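Local atomic coordinates of Mono(ADP-ribosyl)transferase SpvB (PDB entry 2GWL), a protein that transfers ADP-ribose from NAD(+) to arginine, probably of host actin, so blocking its polymerization, with this chain forming its C-terminal ADP-ribosyltransferase domain. Residues R76-G81 with M109-D114; G81-K86 with W117-I122. All blocks are in the same frame, centred on the assembly; numbering follows the deposited sequence.

Contact 1 and contact 2 meet at Gly81 on the edge strand 77-82, and their centres lie about 13 Å apart. Along the chain the segments alternate: 76-81 and 81-86 run on from one another, as do 109-114 and, after a short gap, 117-122. Contact 2 is the sheet pairing with strand 121-126, whereas contact 1 joins the same edge strand to strand 109-111 of the second sheet. Both touch the bound NADH. Contact 1 supplies two predicted active-site residues, Arg80 to the diphosphate and Ser110 beside the nicotinamide; contact 2 supplies Lys83 and Lys86 to the adenosine ribose. Gly81 holds the carboxamide between them, its N 3.0 Å from O7N of NADH.

Contact 1: residues R76-G81 with M109-D114; sequences RVVYRG and MSTSPD. With NAI (1,4-dihydronicotinamide adenine dinucleotide), chain B.
The Arg80 guanidinium has Ser110 N and CG of Met109 over one face, while O1N of the bound NADH lies at its edge, near the plane. The other flat group, the Tyr79 ring, is approached obliquely by the carbonyl oxygens of Ser112, Pro113 and Asp114. This is the mART core, in which an arginine on one strand and the Ser110-Thr111-Ser112 sequence, which runs off strand 109-111, form with Glu147 the predicted R-S-E active site. Arg80 carries CG opposite its backbone N (chi1 -178°) and stays extended to NE, which delivers NH1 to three oxygens. Arg80 NH1 bonds O1N of NADH at 2.6 Å. The same NH1 meets Ser110 O on a lone pair of that carbonyl, from 30° out of the guanidinium plane; its third bond, to O1A, is weak. Arg80 NH2 donates to O1A of NADH at 3.0 Å. Ser110 OG is hydrogen-bonded to Glu147.

The strand axes cross at 107°, so pairing is confined to one antiparallel hydrogen-bonded bridge between Tyr79 and Ser112. Its two bonds are Tyr79 N to Ser112 O, 2.8 Å, and Ser112 N to Tyr79 O, 2.7 Å. Beside it, Val78 packs CB and CG2 against OG1 of Thr111, which is bonded to Met148 O. Ser112 OG closes an ST turn by accepting from Asp114 N at 3.0 Å.

Contact 2: residues G81-K86 with W117-I122; sequences GLKLDK and WINDTI. With NAI (1,4-dihydronicotinamide adenine dinucleotide), chain B.
Asp120 reaches across to the turn that follows strand 77-82, and each part of its side chain meets that turn. Asp120 CB lies 3.2 Å from OD2 of Asp85. Asp120 CG, 3.1 Å from the same Asp85 OD2, stands between its own backbone N and carbonyl carbon (chi1 59°), which turns the carboxylate toward the amides of Leu84 and Asp85. Asp120 OD1 accepts from Leu84 N at 2.9 Å through its syn lone pair, in a nearly straight bond; it also takes the Thr121 hydroxyl, nearly along its own C-O axis. Asp120 OD2 receives Asp85 N at 3.1 Å, but from above the carboxylate plane, 39° out of it. Two successive backbone amides therefore fix the rotation of this group. The Asp85 carboxylate is turned 47° against it, and OD2 of Asp85 and OD2 of Asp120 come within 3.4 Å; Arg191, salt-bridged to Asp85, probably offsets this repulsion.

On the strand side of the turn, Leu82 and Thr121 form an antiparallel hydrogen-bonded pair, with Leu82 N to Thr121 O at 2.7 Å. Gly81 faces Ile122 in the next, non-hydrogen-bonded pair, and its CA makes a CH...O contact with Trp117 O. Asn119 lays its amide against the Leu82 carbonyl and the Lys83 backbone.

The same turn contributes to the NADH site: Lys83 O accepts from ribose O2B at 2.6 Å, and Lys86 NZ donates to O2B at 3.0 Å. Within the mART sheet, strand 77-82 is the edge, strand 121-126 lies between it and strand 191-197, and helix 90-96 packs against Leu82, Leu84 and Asp85.

Contact 1: residues R76-G81 with M109-D114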
ATOM      1  N   ARG A  76      -3.936  10.866  11.771  1.00 35.35           N
ATOM      2  CA  ARG A  76      -5.213  11.132  11.095  1.00 35.27           C
ATOM      3  C   ARG A  76      -5.101  11.423   9.590  1.00 33.23           C
ATOM      4  O   ARG A  76      -6.114  11.530   8.914  1.00 33.20           O
ATOM      5  CB  ARG A  76      -5.957  12.285  11.810  1.00 36.30           C
ATOM      6  CG  ARG A  76      -6.477  11.903  13.227  1.00 39.88           C
ATOM      7  CD  ARG A  76      -7.381  10.623  13.263  1.00 44.32           C
ATOM      8  NE  ARG A  76      -8.678  10.888  12.650  1.00 46.20           N
ATOM      9  CZ  ARG A  76      -9.719  11.435  13.289  1.00 48.76           C
ATOM     10  NH1 ARG A  76      -9.652  11.771  14.584  1.00 50.15           N
ATOM     11  NH2 ARG A  76     -10.849  11.659  12.622  1.00 48.73           N
ATOM     12  N   VAL A  77      -3.888  11.480   9.059  1.00 31.76           N
ATOM     13  CA  VAL A  77      -3.701  11.544   7.653  1.00 31.69           C
ATOM     14  C   VAL A  77      -2.392  10.861   7.315  1.00 30.55           C
ATOM     15  O   VAL A  77      -1.454  10.914   8.093  1.00 31.24           O
ATOM     16  CB  VAL A  77      -3.684  13.066   7.162  1.00 31.60           C
ATOM     17  CG1 VAL A  77      -2.465  13.760   7.683  1.00 34.50           C
ATOM     18  CG2 VAL A  77      -3.690  13.144   5.676  1.00 30.93           C
ATOM     19  N   VAL A  78      -2.324  10.258   6.138  1.00 29.56           N
ATOM     20  CA  VAL A  78      -1.079   9.667   5.633  1.00 28.52           C
ATOM     21  C   VAL A  78      -1.013   9.950   4.184  1.00 27.17           C
ATOM     22  O   VAL A  78      -2.019  10.376   3.565  1.00 29.26           O
ATOM     23  CB  VAL A  78      -1.036   8.118   5.861  1.00 27.70           C
ATOM     24  CG1 VAL A  78      -0.925   7.855   7.294  1.00 28.05           C
ATOM     25  CG2 VAL A  78      -2.260   7.475   5.267  1.00 27.23           C
ATOM     26  N   TYR A  79       0.139   9.692   3.620  1.00 27.06           N
ATOM     27  CA  TYR A  79       0.414  10.030   2.206  1.00 29.23           C
ATOM     28  C   TYR A  79       0.919   8.854   1.434  1.00 29.33           C
ATOM     29  O   TYR A  79       1.603   7.959   1.985  1.00 27.63           O
ATOM     30  CB  TYR A  79       1.434  11.190   2.072  1.00 30.88           C
ATOM     31  CG  TYR A  79       1.151  12.255   3.048  1.00 32.33           C
ATOM     32  CD1 TYR A  79       0.107  13.166   2.836  1.00 34.72           C
ATOM     33  CD2 TYR A  79       1.887  12.353   4.219  1.00 36.60           C
ATOM     34  CE1 TYR A  79      -0.186  14.170   3.778  1.00 36.87           C
ATOM     35  CE2 TYR A  79       1.597  13.335   5.173  1.00 37.25           C
ATOM     36  CZ  TYR A  79       0.566  14.246   4.914  1.00 37.83           C
ATOM     37  OH  TYR A  79       0.285  15.197   5.838  1.00 40.39           O
ATOM     38  N   ARG A  80       0.577   8.852   0.148  1.00 31.18           N
ATOM     39  CA  ARG A  80       1.022   7.817  -0.788  1.00 33.60           C
ATOM     40  C   ARG A  80       1.180   8.382  -2.201  1.00 34.38           C
ATOM     41  O   ARG A  80       0.280   9.027  -2.718  1.00 33.88           O
ATOM     42  CB  ARG A  80      -0.013   6.700  -0.725  1.00 35.06           C
ATOM     43  CG  ARG A  80       0.245   5.475  -1.571  1.00 35.95           C
ATOM     44  CD  ARG A  80      -0.762   4.401  -1.117  1.00 37.38           C
ATOM     45  NE  ARG A  80      -0.907   3.269  -2.054  1.00 41.18           N
ATOM     46  CZ  ARG A  80       0.034   2.366  -2.368  1.00 41.93           C
ATOM     47  NH1 ARG A  80       1.247   2.401  -1.840  1.00 41.57           N
ATOM     48  NH2 ARG A  80      -0.260   1.392  -3.240  1.00 44.17           N
ATOM     49  N   GLY A  81       2.319   8.155  -2.808  1.00 33.91           N
ATOM     50  CA  GLY A  81       2.617   8.629  -4.165  1.00 35.52           C
ATOM     51  C   GLY A  81       2.331   7.448  -5.060  1.00 37.24           C
ATOM     52  O   GLY A  81       2.728   6.274  -4.725  1.00 36.88           O
ATOM     53  N   MET A 109      -1.575  -1.916   1.603  1.00 28.62           N
ATOM     54  CA  MET A 109      -1.377  -0.510   1.168  1.00 27.58           C
ATOM     55  C   MET A 109      -0.342   0.198   2.017  1.00 27.09           C
ATOM     56  O   MET A 109      -0.488   0.382   3.240  1.00 26.90           O
ATOM     57  CB  MET A 109      -2.717   0.216   1.151  1.00 27.83           C
ATOM     58  CG  MET A 109      -2.636   1.688   0.556  1.00 30.33           C
ATOM     59  SD  MET A 109      -4.212   2.429   0.673  1.00 32.00           S
ATOM     60  CE  MET A 109      -4.363   2.936   2.420  1.00 30.69           C
ATOM     61  N   SER A 110       0.770   0.540   1.355  1.00 26.66           N
ATOM     62  CA  SER A 110       1.878   1.240   1.957  1.00 27.92           C
ATOM     63  C   SER A 110       1.689   2.793   1.900  1.00 27.26           C
ATOM     64  O   SER A 110       1.426   3.352   0.829  1.00 25.09           O
ATOM     65  CB  SER A 110       3.152   0.827   1.243  1.00 29.61           C
ATOM     66  OG  SER A 110       4.241   1.379   1.905  1.00 34.02           O
ATOM     67  N   THR A 111       1.769   3.432   3.048  1.00 25.78           N
ATOM     68  CA  THR A 111       1.606   4.872   3.139  1.00 28.02           C
ATOM     69  C   THR A 111       2.734   5.402   4.043  1.00 28.68           C
ATOM     70  O   THR A 111       3.447   4.657   4.695  1.00 26.60           O
ATOM     71  CB  THR A 111       0.253   5.272   3.736  1.00 26.32           C
ATOM     72  OG1 THR A 111       0.218   4.993   5.121  1.00 27.47           O
ATOM     73  CG2 THR A 111      -0.936   4.644   3.074  1.00 28.74           C
ATOM     74  N   SER A 112       2.923   6.722   4.049  1.00 29.05           N
ATOM     75  CA  SER A 112       3.869   7.354   4.950  1.00 29.79           C
ATOM     76  C   SER A 112       3.110   8.361   5.805  1.00 30.91           C
ATOM     77  O   SER A 112       2.296   9.154   5.277  1.00 30.43           O
ATOM     78  CB  SER A 112       4.948   8.084   4.189  1.00 31.87           C
ATOM     79  OG  SER A 112       5.607   8.971   5.116  1.00 33.83           O
ATOM     80  N   PRO A 113       3.354   8.353   7.110  1.00 31.25           N
ATOM     81  CA  PRO A 113       2.719   9.362   7.922  1.00 32.18           C
ATOM     82  C   PRO A 113       3.404  10.743   7.829  1.00 33.23           C
ATOM     83  O   PRO A 113       2.873  11.725   8.345  1.00 34.18           O
ATOM     84  CB  PRO A 113       2.952   8.820   9.347  1.00 32.15           C
ATOM     85  CG  PRO A 113       4.255   8.117   9.230  1.00 32.20           C
ATOM     86  CD  PRO A 113       4.268   7.502   7.893  1.00 31.15           C
ATOM     87  N   ASP A 114       4.595  10.784   7.246  1.00 33.60           N
ATOM     88  CA  ASP A 114       5.510  11.890   7.415  1.00 35.47           C
ATOM     89  C   ASP A 114       5.569  12.688   6.131  1.00 36.52           C
ATOM     90  O   ASP A 114       5.533  13.912   6.172  1.00 37.65           O
ATOM     91  CB  ASP A 114       6.933  11.399   7.668  1.00 35.69           C
ATOM     92  CG  ASP A 114       7.183  10.979   9.099  1.00 37.98           C
ATOM     93  OD1 ASP A 114       6.282  11.176   9.954  1.00 37.30           O
ATOM     94  OD2 ASP A 114       8.299  10.443   9.332  1.00 39.05           O
TER
HETATM   95  PA  NAI B 592       2.728  -0.946  -4.431  1.00 51.45           P
HETATM   96  O1A NAI B 592       1.874  -0.733  -3.246  1.00 50.38           O
HETATM   97  O2A NAI B 592       2.807  -2.373  -4.841  1.00 52.85           O
HETATM   98  O5B NAI B 592       2.374   0.153  -5.568  1.00 54.05           O
HETATM   99  C5B NAI B 592       1.932  -0.323  -6.784  1.00 53.07           C
HETATM  100  C4B NAI B 592       2.260   0.569  -7.960  1.00 49.55           C
HETATM  101  O4B NAI B 592       1.641  -0.312  -8.855  1.00 48.17           O
HETATM  102  C3B NAI B 592       1.598   1.958  -8.147  1.00 48.04           C
HETATM  103  O3B NAI B 592       2.493   3.077  -8.211  1.00 46.74           O
HETATM  104  C2B NAI B 592       0.822   1.793  -9.454  1.00 46.25           C
HETATM  105  O2B NAI B 592       1.544   2.326 -10.557  1.00 44.72           O
HETATM  106  C1B NAI B 592       0.689   0.282  -9.680  1.00 46.17           C
HETATM  107  N9A NAI B 592      -0.648  -0.256  -9.401  1.00 43.03           N
HETATM  108  C8A NAI B 592      -1.210  -1.267 -10.140  1.00 44.06           C
HETATM  109  N7A NAI B 592      -2.458  -1.503  -9.688  1.00 42.89           N
HETATM  110  C5A NAI B 592      -2.658  -0.650  -8.653  1.00 44.14           C
HETATM  111  C6A NAI B 592      -3.753  -0.507  -7.861  1.00 43.74           C
HETATM  112  N6A NAI B 592      -4.841  -1.210  -8.223  1.00 44.81           N
HETATM  113  N1A NAI B 592      -3.716   0.432  -6.864  1.00 44.20           N
HETATM  114  C2A NAI B 592      -2.617   1.237  -6.654  1.00 43.01           C
HETATM  115  N3A NAI B 592      -1.515   1.089  -7.456  1.00 43.83           N
HETATM  116  C4A NAI B 592      -1.545   0.159  -8.455  1.00 44.06           C
HETATM  117  O3  NAI B 592       4.215  -0.425  -4.068  1.00 53.95           O
HETATM  118  PN  NAI B 592       4.564   0.812  -3.100  1.00 54.51           P
HETATM  119  O1N NAI B 592       3.488   1.205  -2.131  1.00 58.21           O
HETATM  120  O2N NAI B 592       5.105   1.820  -4.033  1.00 58.34           O
HETATM  121  O5D NAI B 592       5.746   0.272  -2.151  1.00 52.08           O
HETATM  122  C5D NAI B 592       7.057   0.133  -2.655  1.00 53.56           C
HETATM  123  C4D NAI B 592       8.029   0.493  -1.530  1.00 52.24           C
HETATM  124  O4D NAI B 592       7.789   1.816  -1.079  1.00 50.58           O
HETATM  125  C3D NAI B 592       7.863  -0.432  -0.329  1.00 51.61           C
HETATM  126  O3D NAI B 592       9.138  -0.922   0.027  1.00 49.96           O
HETATM  127  C2D NAI B 592       7.310   0.466   0.749  1.00 48.01           C
HETATM  128  O2D NAI B 592       7.945   0.072   1.930  1.00 46.95           O
HETATM  129  C1D NAI B 592       7.723   1.882   0.317  1.00 47.40           C
HETATM  130  N1N NAI B 592       6.761   2.955   0.667  1.00 48.84           N
HETATM  131  C2N NAI B 592       5.823   3.321  -0.268  1.00 45.69           C
HETATM  132  C3N NAI B 592       4.890   4.309   0.032  1.00 48.25           C
HETATM  133  C7N NAI B 592       4.172   5.034  -1.110  1.00 48.85           C
HETATM  134  O7N NAI B 592       3.878   6.378  -0.908  1.00 45.62           O
HETATM  135  N7N NAI B 592       3.846   4.464  -2.290  1.00 49.44           N
HETATM  136  C4N NAI B 592       4.947   4.902   1.307  1.00 44.52           C
HETATM  137  C5N NAI B 592       5.898   4.515   2.250  1.00 46.29           C
HETATM  138  C6N NAI B 592       6.821   3.544   1.918  1.00 45.94           C
HETATM  139  O   HOH W   1       0.483  11.956   9.615  1.00 46.11           O

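Contact 2: residues G81-K86 with W117-I122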
ATOM      1  N   GLY A  81       2.319   8.155  -2.808  1.00 33.91           N
ATOM      2  CA  GLY A  81       2.617   8.629  -4.165  1.00 35.52           C
ATOM      3  C   GLY A  81       2.331   7.448  -5.060  1.00 37.24           C
ATOM      4  O   GLY A  81       2.728   6.274  -4.725  1.00 36.88           O
ATOM      5  N   LEU A  82       1.675   7.687  -6.187  1.00 36.80           N
ATOM      6  CA  LEU A  82       1.359   6.585  -7.147  1.00 36.90           C
ATOM      7  C   LEU A  82       1.718   7.079  -8.529  1.00 36.66           C
ATOM      8  O   LEU A  82       1.587   8.280  -8.854  1.00 35.45           O
ATOM      9  CB  LEU A  82      -0.147   6.172  -7.170  1.00 35.89           C
ATOM     10  CG  LEU A  82      -0.898   5.557  -5.966  1.00 41.06           C
ATOM     11  CD1 LEU A  82      -2.346   5.241  -6.324  1.00 42.38           C
ATOM     12  CD2 LEU A  82      -0.233   4.306  -5.404  1.00 43.27           C
ATOM     13  N   LYS A  83       2.104   6.153  -9.398  1.00 35.83           N
ATOM     14  CA  LYS A  83       2.257   6.440 -10.800  1.00 35.77           C
ATOM     15  C   LYS A  83       1.018   5.878 -11.462  1.00 35.85           C
ATOM     16  O   LYS A  83       0.895   4.651 -11.594  1.00 32.74           O
ATOM     17  CB  LYS A  83       3.472   5.734 -11.353  1.00 36.21           C
ATOM     18  CG  LYS A  83       3.717   5.983 -12.803  1.00 37.56           C
ATOM     19  CD  LYS A  83       4.993   5.253 -13.272  1.00 38.42           C
ATOM     20  CE  LYS A  83       5.838   6.113 -14.199  1.00 39.75           C
ATOM     21  NZ  LYS A  83       7.176   5.503 -14.415  1.00 43.88           N
ATOM     22  N   LEU A  84       0.100   6.760 -11.831  1.00 35.13           N
ATOM     23  CA  LEU A  84      -1.157   6.346 -12.464  1.00 35.72           C
ATOM     24  C   LEU A  84      -1.302   6.690 -13.949  1.00 36.44           C
ATOM     25  O   LEU A  84      -2.255   6.269 -14.594  1.00 36.88           O
ATOM     26  CB  LEU A  84      -2.316   6.933 -11.722  1.00 35.95           C
ATOM     27  CG  LEU A  84      -2.644   6.459 -10.315  1.00 35.50           C
ATOM     28  CD1 LEU A  84      -3.856   7.195  -9.873  1.00 37.41           C
ATOM     29  CD2 LEU A  84      -2.813   4.936 -10.187  1.00 38.47           C
ATOM     30  N   ASP A  85      -0.360   7.434 -14.501  1.00 36.49           N
ATOM     31  CA  ASP A  85      -0.480   7.851 -15.879  1.00 38.30           C
ATOM     32  C   ASP A  85       0.195   6.886 -16.846  1.00 39.30           C
ATOM     33  O   ASP A  85       0.391   7.238 -17.987  1.00 40.75           O
ATOM     34  CB  ASP A  85       0.080   9.261 -16.062  1.00 38.48           C
ATOM     35  CG  ASP A  85      -0.783  10.323 -15.385  1.00 40.18           C
ATOM     36  OD1 ASP A  85      -2.015  10.315 -15.574  1.00 41.41           O
ATOM     37  OD2 ASP A  85      -0.231  11.187 -14.702  1.00 44.72           O
ATOM     38  N   LYS A  86       0.508   5.671 -16.417  1.00 39.94           N
ATOM     39  CA  LYS A  86       0.855   4.583 -17.351  1.00 41.47           C
ATOM     40  C   LYS A  86      -0.385   4.107 -18.142  1.00 41.50           C
ATOM     41  O   LYS A  86      -1.450   3.919 -17.557  1.00 41.39           O
ATOM     42  CB  LYS A  86       1.423   3.365 -16.606  1.00 42.03           C
ATOM     43  CG  LYS A  86       2.291   3.626 -15.353  1.00 44.02           C
ATOM     44  CD  LYS A  86       2.769   2.239 -14.811  1.00 45.58           C
ATOM     45  CE  LYS A  86       3.362   2.289 -13.399  1.00 48.06           C
ATOM     46  NZ  LYS A  86       3.163   0.970 -12.653  1.00 48.33           N
ATOM     47  N   TRP A 117       6.018  10.774  -1.185  1.00 40.52           N
ATOM     48  CA  TRP A 117       6.972  10.521  -2.205  1.00 41.23           C
ATOM     49  C   TRP A 117       6.429  11.021  -3.563  1.00 40.92           C
ATOM     50  O   TRP A 117       5.345  10.635  -3.985  1.00 42.00           O
ATOM     51  CB  TRP A 117       7.244   9.033  -2.180  1.00 44.40           C
ATOM     52  CG  TRP A 117       8.007   8.711  -0.867  1.00 46.76           C
ATOM     53  CD1 TRP A 117       7.467   8.353   0.341  1.00 47.90           C
ATOM     54  CD2 TRP A 117       9.410   8.865  -0.652  1.00 46.27           C
ATOM     55  NE1 TRP A 117       8.466   8.204   1.285  1.00 47.92           N
ATOM     56  CE2 TRP A 117       9.670   8.505   0.694  1.00 47.49           C
ATOM     57  CE3 TRP A 117      10.488   9.198  -1.483  1.00 46.47           C
ATOM     58  CZ2 TRP A 117      10.952   8.494   1.221  1.00 47.07           C
ATOM     59  CZ3 TRP A 117      11.756   9.174  -0.954  1.00 46.50           C
ATOM     60  CH2 TRP A 117      11.981   8.835   0.385  1.00 46.39           C
ATOM     61  N   ILE A 118       7.149  11.943  -4.184  1.00 38.33           N
ATOM     62  CA  ILE A 118       6.666  12.591  -5.387  1.00 37.35           C
ATOM     63  C   ILE A 118       6.462  11.595  -6.522  1.00 36.72           C
ATOM     64  O   ILE A 118       7.371  10.755  -6.824  1.00 34.07           O
ATOM     65  CB  ILE A 118       7.611  13.709  -5.856  1.00 36.44           C
ATOM     66  CG1 ILE A 118       7.595  14.852  -4.828  1.00 36.21           C
ATOM     67  CG2 ILE A 118       7.216  14.193  -7.243  1.00 36.40           C
ATOM     68  CD1 ILE A 118       8.710  15.815  -5.027  1.00 37.27           C
ATOM     69  N   ASN A 119       5.283  11.667  -7.136  1.00 35.47           N
ATOM     70  CA  ASN A 119       4.985  10.853  -8.322  1.00 36.32           C
ATOM     71  C   ASN A 119       3.868  11.590  -9.094  1.00 35.37           C
ATOM     72  O   ASN A 119       3.445  12.660  -8.611  1.00 34.30           O
ATOM     73  CB  ASN A 119       4.479   9.483  -7.836  1.00 38.14           C
ATOM     74  CG  ASN A 119       4.817   8.407  -8.768  1.00 41.43           C
ATOM     75  OD1 ASN A 119       4.766   8.590 -10.025  1.00 41.04           O
ATOM     76  ND2 ASN A 119       5.250   7.256  -8.195  1.00 44.06           N
ATOM     77  N   ASP A 120       3.374  11.061 -10.228  1.00 33.01           N
ATOM     78  CA  ASP A 120       2.341  11.837 -10.959  1.00 32.71           C
ATOM     79  C   ASP A 120       1.113  12.109 -10.074  1.00 31.16           C
ATOM     80  O   ASP A 120       0.418  13.105 -10.306  1.00 32.38           O
ATOM     81  CB  ASP A 120       1.923  11.294 -12.361  1.00 31.96           C
ATOM     82  CG  ASP A 120       1.347   9.873 -12.363  1.00 35.09           C
ATOM     83  OD1 ASP A 120       0.362   9.606 -11.637  1.00 32.55           O
ATOM     84  OD2 ASP A 120       1.886   9.006 -13.151  1.00 34.38           O
ATOM     85  N   THR A 121       0.828  11.204  -9.144  1.00 30.84           N
ATOM     86  CA  THR A 121      -0.347  11.266  -8.246  1.00 31.22           C
ATOM     87  C   THR A 121       0.075  11.215  -6.801  1.00 31.92           C
ATOM     88  O   THR A 121       0.736  10.221  -6.333  1.00 33.02           O
ATOM     89  CB  THR A 121      -1.274  10.104  -8.534  1.00 30.71           C
ATOM     90  OG1 THR A 121      -1.619  10.170  -9.915  1.00 28.80           O
ATOM     91  CG2 THR A 121      -2.501  10.125  -7.670  1.00 32.77           C
ATOM     92  N   ILE A 122      -0.323  12.234  -6.054  1.00 31.43           N
ATOM     93  CA  ILE A 122      -0.176  12.261  -4.602  1.00 30.40           C
ATOM     94  C   ILE A 122      -1.495  12.039  -3.957  1.00 31.05           C
ATOM     95  O   ILE A 122      -2.477  12.774  -4.195  1.00 28.78           O
ATOM     96  CB  ILE A 122       0.423  13.576  -4.008  1.00 31.27           C
ATOM     97  CG1 ILE A 122       1.754  14.007  -4.632  1.00 35.74           C
ATOM     98  CG2 ILE A 122       0.527  13.457  -2.508  1.00 31.83           C
ATOM     99  CD1 ILE A 122       2.714  12.905  -4.807  1.00 39.03           C
TER
HETATM  100  PA  NAI B 592       2.728  -0.946  -4.431  1.00 51.45           P
HETATM  101  O1A NAI B 592       1.874  -0.733  -3.246  1.00 50.38           O
HETATM  102  O2A NAI B 592       2.807  -2.373  -4.841  1.00 52.85           O
HETATM  103  O5B NAI B 592       2.374   0.153  -5.568  1.00 54.05           O
HETATM  104  C5B NAI B 592       1.932  -0.323  -6.784  1.00 53.07           C
HETATM  105  C4B NAI B 592       2.260   0.569  -7.960  1.00 49.55           C
HETATM  106  O4B NAI B 592       1.641  -0.312  -8.855  1.00 48.17           O
HETATM  107  C3B NAI B 592       1.598   1.958  -8.147  1.00 48.04           C
HETATM  108  O3B NAI B 592       2.493   3.077  -8.211  1.00 46.74           O
HETATM  109  C2B NAI B 592       0.822   1.793  -9.454  1.00 46.25           C
HETATM  110  O2B NAI B 592       1.544   2.326 -10.557  1.00 44.72           O
HETATM  111  C1B NAI B 592       0.689   0.282  -9.680  1.00 46.17           C
HETATM  112  N9A NAI B 592      -0.648  -0.256  -9.401  1.00 43.03           N
HETATM  113  C8A NAI B 592      -1.210  -1.267 -10.140  1.00 44.06           C
HETATM  114  N7A NAI B 592      -2.458  -1.503  -9.688  1.00 42.89           N
HETATM  115  C5A NAI B 592      -2.658  -0.650  -8.653  1.00 44.14           C
HETATM  116  C6A NAI B 592      -3.753  -0.507  -7.861  1.00 43.74           C
HETATM  117  N6A NAI B 592      -4.841  -1.210  -8.223  1.00 44.81           N
HETATM  118  N1A NAI B 592      -3.716   0.432  -6.864  1.00 44.20           N
HETATM  119  C2A NAI B 592      -2.617   1.237  -6.654  1.00 43.01           C
HETATM  120  N3A NAI B 592      -1.515   1.089  -7.456  1.00 43.83           N
HETATM  121  C4A NAI B 592      -1.545   0.159  -8.455  1.00 44.06           C
HETATM  122  O3  NAI B 592       4.215  -0.425  -4.068  1.00 53.95           O
HETATM  123  PN  NAI B 592       4.564   0.812  -3.100  1.00 54.51           P
HETATM  124  O1N NAI B 592       3.488   1.205  -2.131  1.00 58.21           O
HETATM  125  O2N NAI B 592       5.105   1.820  -4.033  1.00 58.34           O
HETATM  126  O5D NAI B 592       5.746   0.272  -2.151  1.00 52.08           O
HETATM  127  C5D NAI B 592       7.057   0.133  -2.655  1.00 53.56           C
HETATM  128  C4D NAI B 592       8.029   0.493  -1.530  1.00 52.24           C
HETATM  129  O4D NAI B 592       7.789   1.816  -1.079  1.00 50.58           O
HETATM  130  C3D NAI B 592       7.863  -0.432  -0.329  1.00 51.61           C
HETATM  131  O3D NAI B 592       9.138  -0.922   0.027  1.00 49.96           O
HETATM  132  C2D NAI B 592       7.310   0.466   0.749  1.00 48.01           C
HETATM  133  O2D NAI B 592       7.945   0.072   1.930  1.00 46.95           O
HETATM  134  C1D NAI B 592       7.723   1.882   0.317  1.00 47.40           C
HETATM  135  N1N NAI B 592       6.761   2.955   0.667  1.00 48.84           N
HETATM  136  C2N NAI B 592       5.823   3.321  -0.268  1.00 45.69           C
HETATM  137  C3N NAI B 592       4.890   4.309   0.032  1.00 48.25           C
HETATM  138  C7N NAI B 592       4.172   5.034  -1.110  1.00 48.85           C
HETATM  139  O7N NAI B 592       3.878   6.378  -0.908  1.00 45.62           O
HETATM  140  N7N NAI B 592       3.846   4.464  -2.290  1.00 49.44           N
HETATM  141  C4N NAI B 592       4.947   4.902   1.307  1.00 44.52           C
HETATM  142  C5N NAI B 592       5.898   4.515   2.250  1.00 46.29           C
HETATM  143  C6N NAI B 592       6.821   3.544   1.918  1.00 45.94           C